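Local coordinates for protein glycerophosphoryl diester phosphodiesterase (Parabacteroides distasonis, PDB 3MZ2) that probably hydrolyses glycerophosphodiesters and is built on a TIM-barrel fold, at residues A27-P32 with V281-G286; A251-I256 with E273-L278. All coordinates share one frame; numbering follows the deposited sequence.

Contact 1 (A27-P32 with V281-G286); sequences ADDRIP and VSSSKG
The carboxylate of Asp29 is gripped by Ser284 through both of its oxygens. Ser284 OG gives a hydrogen bond of 2.7 Å to Asp29 OD1 on the syn lone pair, the side of OD2. The second bond comes from above the carboxylate plane: Ser284 N donates to Asp29 OD2 at 2.8 Å, nearly straight at 165°. The Asp29 side chain stands between its own backbone N and carbonyl carbon (chi1 72°), and this turns the carboxylate to Ser284. The backbone carbonyl of Asp29 is used as well. Ser283 OG donates to Asp29 O over 2.7 Å, from above the carbonyl plane. Ser283 OG also accepts from Lys285 N at 2.9 Å, an ST turn; the two bonds together probably fix the rotation of the hydroxyl. Replacing Asp29 by alanine removes the carboxylate and is likely to leave Ser284 OG and N without these acceptors, with only the Ser283 bond to the backbone oxygen still joining the two turns by hydrogen bonding. Ile31 and the Lys285 chain add carbon contacts. Ile31 CG1 lies 3.8 Å from Ser283 CB, and Ile31 CD1 reaches the backbone of Lys285 and Gly286. The bent Lys285 chain passes Arg30 CA with CG and Ala27 CB with CE. Its NZ goes on to the carbonyl oxygen of Gln25. Arg30 points its head elsewhere, to a salt bridge with Asp261. Both segments are surface loops. Residues 27-32 lead from helix 17-23 into barrel strand 33-36, and residues 281-286 lead from helix 268-275 to strand 289-291, which pairs with strand 10-12 near the N-terminus.

Contact 2 (A251-I256 with E273-L278); sequences AYRMII and EAISSL
Ile275 packs its CG2 methyl against the helix holding Tyr252 and Ile256, and this is the more buried part of the contact. Ile275 CG2 lies 4.0 Å from Tyr252 CB and 4.1 Å from Ile256 CG1. The side chains of Ile256 and Ile275 cross at about a right angle. Ile275 carries CG1 between its backbone N and carbonyl carbon (chi1 78°); this places CG2 beside the N, directed at the other helix. Ala274 adds a second close point. Ala274 CB sits at the edge of the Tyr252 ring, near the ring plane, 4.0 Å from Tyr252 CD2. The phenol hydroxyl turns to Asp240, with which it makes a hydrogen bond. Behind this patch, Tyr252 and Ile256 also touch strand 262-265. The arrangement belongs to the TIM barrel, whose parallel strands alternate with outer helices. Helices 245-257 and 268-275 flank strand 262-265 in the chain and meet on the outside of the barrel. Toward solvent the contact changes character. Arg253 and Leu278 are partly exposed, and the Arg253 chain bends at chi3 to bring the edge of the guanidinium to the carbonyl oxygen of Ala274. Arg253 NH1 donates to Ala274 O at 3.0 Å with an angle of 166°. The oxygen lies in the guanidinium plane. The carbonyl is approached well off its axis, at a C=O...N angle of 117°. On this side the aliphatic part of Arg253 also serves: Arg253 CG meets Leu278 CD1 at 3.9 Å, the two side chains crossing nearly perpendicular. Leu278 CD1 also lies 3.9 Å from Ile256 CG2, where these two chains run past each other in opposite directions.

How the contacts relate
Contact 1 is a surface contact between two loops, while contact 2 is partly buried and joins helix 245-257 to helix 268-275 and the residues just after it, outside the barrel strands. Their chemistry follows this difference. Contact 1 depends mainly on short hydrogen bonds of serines with an aspartate. Contact 2 depends mainly on methyl and methylene packing, with one arginine bond on its more open side. The centres lie 15 Å apart, yet the two meet at Pro32, which packs on Ile275 CD1 and Ile256 CG2. The chain from helix 268-275 onward serves both: residues 273-278 lie in contact 2, and residues 281-286 follow shortly in contact 1.

Contact 1 (A27-P32 with V281-G286)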
ATOM      1  N   ALA A  27      -0.772  19.344 -24.973  1.00 16.66           N
ATOM      2  CA  ALA A  27      -0.693  20.312 -26.039  1.00 16.91           C
ATOM      3  C   ALA A  27       0.342  21.356 -25.647  1.00 17.92           C
ATOM      4  O   ALA A  27       0.501  21.653 -24.456  1.00 16.62           O
ATOM      5  CB  ALA A  27      -2.055  20.958 -26.254  1.00 17.57           C
ATOM      6  N   ASP A  28       0.999  21.960 -26.637  1.00 19.76           N
ATOM      7  CA  ASP A  28       2.034  22.938 -26.283  0.50 20.02           C
ATOM      8  C   ASP A  28       1.419  24.186 -25.593  1.00 20.35           C
ATOM      9  O   ASP A  28       2.066  24.719 -24.658  1.00 21.79           O
ATOM     10  CB  ASP A  28       2.961  23.303 -27.463  0.50 20.90           C
ATOM     11  CG  ASP A  28       4.089  22.284 -27.697  0.50 20.34           C
ATOM     12  OD1 ASP A  28       4.673  21.706 -26.752  0.50 20.95           O
ATOM     13  OD2 ASP A  28       4.430  22.086 -28.873  0.50 25.41           O
ATOM     14  N   ASP A  29       0.173  24.558 -25.910  1.00 17.99           N
ATOM     15  CA  ASP A  29      -0.479  25.696 -25.245  1.00 16.96           C
ATOM     16  C   ASP A  29      -1.312  25.340 -24.014  1.00 16.38           C
ATOM     17  O   ASP A  29      -2.199  26.088 -23.592  1.00 16.27           O
ATOM     18  CB  ASP A  29      -1.347  26.475 -26.234  1.00 17.79           C
ATOM     19  CG  ASP A  29      -2.609  25.745 -26.640  1.00 17.46           C
ATOM     20  OD1 ASP A  29      -2.764  24.542 -26.339  1.00 17.56           O
ATOM     21  OD2 ASP A  29      -3.464  26.402 -27.294  1.00 16.76           O
ATOM     22  N   ARG A  30      -1.035  24.183 -23.429  1.00 15.99           N
ATOM     23  CA  ARG A  30      -1.783  23.742 -22.265  0.50 15.10           C
ATOM     24  C   ARG A  30      -1.748  24.752 -21.113  1.00 14.72           C
ATOM     25  O   ARG A  30      -0.805  25.539 -20.983  1.00 15.76           O
ATOM     26  CB  ARG A  30      -1.304  22.369 -21.783  0.50 15.08           C
ATOM     27  CG  ARG A  30      -0.062  22.315 -20.908  0.50 14.46           C
ATOM     28  CD  ARG A  30       1.213  22.974 -21.557  0.50 14.47           C
ATOM     29  NE  ARG A  30       2.469  22.435 -21.018  0.50 16.98           N
ATOM     30  CZ  ARG A  30       3.713  22.765 -21.429  0.50 16.12           C
ATOM     31  NH1 ARG A  30       3.935  23.680 -22.381  0.50 14.60           N
ATOM     32  NH2 ARG A  30       4.765  22.168 -20.867  0.50 15.21           N
ATOM     33  N   ILE A  31      -2.810  24.716 -20.307  1.00 14.00           N
ATOM     34  CA  ILE A  31      -2.940  25.517 -19.086  1.00 14.37           C
ATOM     35  C   ILE A  31      -2.342  24.714 -17.931  1.00 13.45           C
ATOM     36  O   ILE A  31      -2.714  23.548 -17.740  1.00 14.07           O
ATOM     37  CB  ILE A  31      -4.423  25.829 -18.808  1.00 14.53           C
ATOM     38  CG1 ILE A  31      -4.938  26.788 -19.892  1.00 15.62           C
ATOM     39  CG2 ILE A  31      -4.656  26.450 -17.399  1.00 16.14           C
ATOM     40  CD1 ILE A  31      -6.395  27.017 -19.794  1.00 16.30           C
ATOM     41  N   PRO A  32      -1.467  25.345 -17.134  1.00 13.58           N
ATOM     42  CA  PRO A  32      -0.941  24.629 -15.969  1.00 13.54           C
ATOM     43  C   PRO A  32      -2.091  24.185 -15.080  1.00 13.80           C
ATOM     44  O   PRO A  32      -3.010  24.998 -14.825  1.00 14.08           O
ATOM     45  CB  PRO A  32      -0.074  25.694 -15.262  1.00 15.02           C
ATOM     46  CG  PRO A  32       0.411  26.554 -16.389  1.00 15.84           C
ATOM     47  CD  PRO A  32      -0.795  26.631 -17.344  1.00 14.94           C
ATOM     48  N   VAL A 281      -3.539  33.482 -21.375  1.00 27.00           N
ATOM     49  CA  VAL A 281      -4.853  34.053 -21.704  1.00 28.09           C
ATOM     50  C   VAL A 281      -5.559  33.210 -22.800  1.00 26.75           C
ATOM     51  O   VAL A 281      -6.760  32.864 -22.638  1.00 28.80           O
ATOM     52  CB  VAL A 281      -4.752  35.537 -22.099  1.00 29.79           C
ATOM     53  CG1 VAL A 281      -3.729  35.732 -23.239  1.00 33.01           C
ATOM     54  CG2 VAL A 281      -6.179  36.097 -22.436  1.00 30.72           C
ATOM     55  N   SER A 282      -4.800  32.796 -23.830  1.00 22.79           N
ATOM     56  CA  SER A 282      -5.330  31.954 -24.933  1.00 20.95           C
ATOM     57  C   SER A 282      -4.806  30.509 -24.917  1.00 19.83           C
ATOM     58  O   SER A 282      -3.593  30.275 -24.799  1.00 19.89           O
ATOM     59  CB  SER A 282      -5.008  32.568 -26.302  1.00 21.39           C
ATOM     60  OG  SER A 282      -5.475  33.905 -26.404  1.00 20.21           O
ATOM     61  N   SER A 283      -5.703  29.546 -25.025  1.00 16.86           N
ATOM     62  CA  SER A 283      -5.316  28.131 -24.977  1.00 17.23           C
ATOM     63  C   SER A 283      -6.412  27.231 -25.532  1.00 16.82           C
ATOM     64  O   SER A 283      -7.592  27.438 -25.266  1.00 17.15           O
ATOM     65  CB  SER A 283      -4.987  27.717 -23.549  1.00 16.50           C
ATOM     66  OG  SER A 283      -4.889  26.309 -23.394  1.00 15.29           O
ATOM     67  N   SER A 284      -6.009  26.203 -26.271  1.00 18.09           N
ATOM     68  CA  SER A 284      -6.913  25.137 -26.709  1.00 17.94           C
ATOM     69  C   SER A 284      -7.632  24.469 -25.548  1.00 17.77           C
ATOM     70  O   SER A 284      -8.657  23.806 -25.743  1.00 18.16           O
ATOM     71  CB  SER A 284      -6.148  24.077 -27.492  1.00 18.26           C
ATOM     72  OG  SER A 284      -5.170  23.436 -26.698  1.00 19.35           O
ATOM     73  N   LYS A 285      -7.118  24.642 -24.330  1.00 16.66           N
ATOM     74  CA  LYS A 285      -7.721  24.021 -23.152  1.00 16.57           C
ATOM     75  C   LYS A 285      -8.663  24.945 -22.385  1.00 16.27           C
ATOM     76  O   LYS A 285      -9.319  24.520 -21.426  1.00 17.16           O
ATOM     77  CB  LYS A 285      -6.647  23.529 -22.186  1.00 15.51           C
ATOM     78  CG  LYS A 285      -5.605  22.649 -22.787  1.00 15.41           C
ATOM     79  CD  LYS A 285      -6.168  21.323 -23.181  1.00 16.20           C
ATOM     80  CE  LYS A 285      -5.049  20.339 -23.460  1.00 17.92           C
ATOM     81  NZ  LYS A 285      -5.633  19.057 -24.000  1.00 21.09           N
ATOM     82  N   GLY A 286      -8.780  26.185 -22.831  1.00 16.89           N
ATOM     83  CA  GLY A 286      -9.643  27.177 -22.148  1.00 17.21           C
ATOM     84  C   GLY A 286     -11.090  26.730 -22.034  1.00 17.32           C
ATOM     85  O   GLY A 286     -11.780  27.054 -21.059  1.00 16.56           O
TER

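Contact 2 (A251-I256 with E273-L278)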
ATOM      1  N   ALA A 251       9.150  28.118  -5.707  1.00 13.74           N
ATOM      2  CA  ALA A 251       9.289  26.725  -6.060  1.00 13.06           C
ATOM      3  C   ALA A 251       8.184  26.254  -7.022  1.00 11.94           C
ATOM      4  O   ALA A 251       8.433  25.566  -8.001  1.00 12.95           O
ATOM      5  CB  ALA A 251       9.283  25.855  -4.765  1.00 12.09           C
ATOM      6  N   TYR A 252       6.942  26.665  -6.780  1.00 12.28           N
ATOM      7  CA  TYR A 252       5.846  26.287  -7.655  1.00 12.66           C
ATOM      8  C   TYR A 252       6.033  26.873  -9.055  1.00 12.64           C
ATOM      9  O   TYR A 252       5.834  26.196 -10.052  1.00 12.33           O
ATOM     10  CB  TYR A 252       4.496  26.719  -7.070  1.00 11.81           C
ATOM     11  CG  TYR A 252       4.187  26.156  -5.681  1.00 13.76           C
ATOM     12  CD1 TYR A 252       4.440  24.829  -5.359  1.00 14.41           C
ATOM     13  CD2 TYR A 252       3.595  26.968  -4.717  1.00 11.31           C
ATOM     14  CE1 TYR A 252       4.150  24.322  -4.098  1.00 13.84           C
ATOM     15  CE2 TYR A 252       3.302  26.478  -3.442  1.00 14.65           C
ATOM     16  CZ  TYR A 252       3.573  25.154  -3.141  1.00 11.98           C
ATOM     17  OH  TYR A 252       3.274  24.684  -1.884  1.00 13.81           O
ATOM     18  N   ARG A 253       6.439  28.133  -9.128  1.00 13.18           N
ATOM     19  CA  ARG A 253       6.777  28.714 -10.439  1.00 14.12           C
ATOM     20  C   ARG A 253       7.915  28.012 -11.159  1.00 14.50           C
ATOM     21  O   ARG A 253       7.833  27.775 -12.357  1.00 13.40           O
ATOM     22  CB  ARG A 253       7.025  30.242 -10.297  1.00 13.96           C
ATOM     23  CG  ARG A 253       5.758  31.046 -10.059  1.00 15.15           C
ATOM     24  CD  ARG A 253       6.059  32.521 -10.067  1.00 15.73           C
ATOM     25  NE  ARG A 253       6.914  32.978  -8.968  1.00 14.02           N
ATOM     26  CZ  ARG A 253       6.472  33.400  -7.774  1.00 17.29           C
ATOM     27  NH1 ARG A 253       5.138  33.434  -7.495  1.00 15.81           N
ATOM     28  NH2 ARG A 253       7.360  33.800  -6.864  1.00 16.06           N
HETATM   29  N   MSE A 254       8.967  27.638 -10.435  1.00 14.20           N
HETATM   30  CA  MSE A 254      10.110  26.947 -11.041  1.00 16.60           C
HETATM   31  C   MSE A 254       9.643  25.627 -11.678  1.00 15.04           C
HETATM   32  O   MSE A 254      10.040  25.286 -12.793  1.00 14.37           O
HETATM   33  CB  MSE A 254      11.194  26.724  -9.989  1.00 17.36           C
HETATM   34  CG  MSE A 254      12.349  25.930 -10.466  1.00 24.32           C
HETATM   35 SE   MSE A 254      13.976  26.375  -9.434  0.75 38.28          SE
HETATM   36  CE  MSE A 254      13.337  25.954  -7.592  1.00 37.81           C
ATOM     37  N   ILE A 255       8.731  24.914 -11.003  1.00 13.70           N
ATOM     38  CA  ILE A 255       8.219  23.658 -11.531  1.00 13.65           C
ATOM     39  C   ILE A 255       7.540  23.884 -12.876  1.00 13.94           C
ATOM     40  O   ILE A 255       7.809  23.155 -13.836  1.00 13.92           O
ATOM     41  CB  ILE A 255       7.282  22.932 -10.566  1.00 12.79           C
ATOM     42  CG1 ILE A 255       8.099  22.437  -9.364  1.00 14.30           C
ATOM     43  CG2 ILE A 255       6.584  21.780 -11.290  1.00 13.67           C
ATOM     44  CD1 ILE A 255       7.281  22.173  -8.093  1.00 14.42           C
ATOM     45  N   ILE A 256       6.699  24.918 -12.976  1.00 13.85           N
ATOM     46  CA  ILE A 256       6.021  25.214 -14.234  1.00 15.36           C
ATOM     47  C   ILE A 256       7.062  25.647 -15.324  1.00 15.66           C
ATOM     48  O   ILE A 256       7.017  25.203 -16.478  1.00 16.60           O
ATOM     49  CB  ILE A 256       4.894  26.262 -14.040  1.00 15.44           C
ATOM     50  CG1 ILE A 256       3.811  25.729 -13.069  1.00 15.71           C
ATOM     51  CG2 ILE A 256       4.251  26.650 -15.367  1.00 15.68           C
ATOM     52  CD1 ILE A 256       3.222  24.340 -13.453  1.00 14.94           C
ATOM     53  N   GLU A 273      -2.182  30.927  -6.419  1.00 14.60           N
ATOM     54  CA  GLU A 273      -1.688  32.299  -6.289  1.00 16.18           C
ATOM     55  C   GLU A 273      -0.286  32.474  -6.869  1.00 15.26           C
ATOM     56  O   GLU A 273      -0.011  33.488  -7.531  1.00 15.37           O
ATOM     57  CB  GLU A 273      -1.796  32.774  -4.822  1.00 17.85           C
ATOM     58  CG  GLU A 273      -3.274  32.806  -4.427  1.00 23.20           C
ATOM     59  CD  GLU A 273      -3.603  33.350  -3.057  1.00 32.70           C
ATOM     60  OE1 GLU A 273      -2.672  33.826  -2.360  1.00 39.59           O
ATOM     61  OE2 GLU A 273      -4.833  33.315  -2.708  1.00 36.31           O
ATOM     62  N   ALA A 274       0.590  31.482  -6.648  1.00 13.53           N
ATOM     63  CA  ALA A 274       1.985  31.592  -7.114  1.00 14.29           C
ATOM     64  C   ALA A 274       2.110  31.567  -8.639  1.00 13.87           C
ATOM     65  O   ALA A 274       2.931  32.298  -9.199  1.00 13.85           O
ATOM     66  CB  ALA A 274       2.832  30.451  -6.530  1.00 14.77           C
ATOM     67  N   ILE A 275       1.307  30.730  -9.300  1.00 13.73           N
ATOM     68  CA  ILE A 275       1.415  30.500 -10.739  1.00 14.01           C
ATOM     69  C   ILE A 275       0.400  31.263 -11.569  1.00 15.22           C
ATOM     70  O   ILE A 275       0.400  31.120 -12.780  1.00 14.47           O
ATOM     71  CB  ILE A 275       1.435  29.026 -11.120  1.00 13.80           C
ATOM     72  CG1 ILE A 275       0.035  28.350 -11.087  1.00 12.63           C
ATOM     73  CG2 ILE A 275       2.456  28.257 -10.209  1.00 13.66           C
ATOM     74  CD1 ILE A 275       0.071  26.942 -11.504  1.00 15.67           C
ATOM     75  N   SER A 276      -0.409  32.119 -10.927  1.00 15.62           N
ATOM     76  CA  SER A 276      -1.489  32.828 -11.649  1.00 16.91           C
ATOM     77  C   SER A 276      -0.940  33.594 -12.868  1.00 18.03           C
ATOM     78  O   SER A 276      -1.545  33.600 -13.961  1.00 18.01           O
ATOM     79  CB  SER A 276      -2.227  33.792 -10.699  1.00 17.75           C
ATOM     80  OG  SER A 276      -1.421  34.839 -10.195  1.00 24.27           O
ATOM     81  N   SER A 277       0.215  34.231 -12.691  1.00 17.48           N
ATOM     82  CA  SER A 277       0.829  35.009 -13.771  1.00 18.95           C
ATOM     83  C   SER A 277       1.379  34.169 -14.919  1.00 18.46           C
ATOM     84  O   SER A 277       1.768  34.730 -15.943  1.00 20.36           O
ATOM     85  CB  SER A 277       1.960  35.881 -13.211  1.00 19.54           C
ATOM     86  OG  SER A 277       3.060  35.050 -12.956  1.00 22.83           O
ATOM     87  N   LEU A 278       1.431  32.846 -14.739  1.00 16.23           N
ATOM     88  CA  LEU A 278       1.880  31.910 -15.742  1.00 16.27           C
ATOM     89  C   LEU A 278       0.693  31.282 -16.542  1.00 17.46           C
ATOM     90  O   LEU A 278       0.923  30.537 -17.468  1.00 18.28           O
ATOM     91  CB  LEU A 278       2.738  30.827 -15.078  1.00 15.48           C
ATOM     92  CG  LEU A 278       3.962  31.335 -14.289  1.00 16.18           C
ATOM     93  CD1 LEU A 278       4.739  30.123 -13.723  1.00 15.73           C
ATOM     94  CD2 LEU A 278       4.854  32.224 -15.098  1.00 16.87           C
TER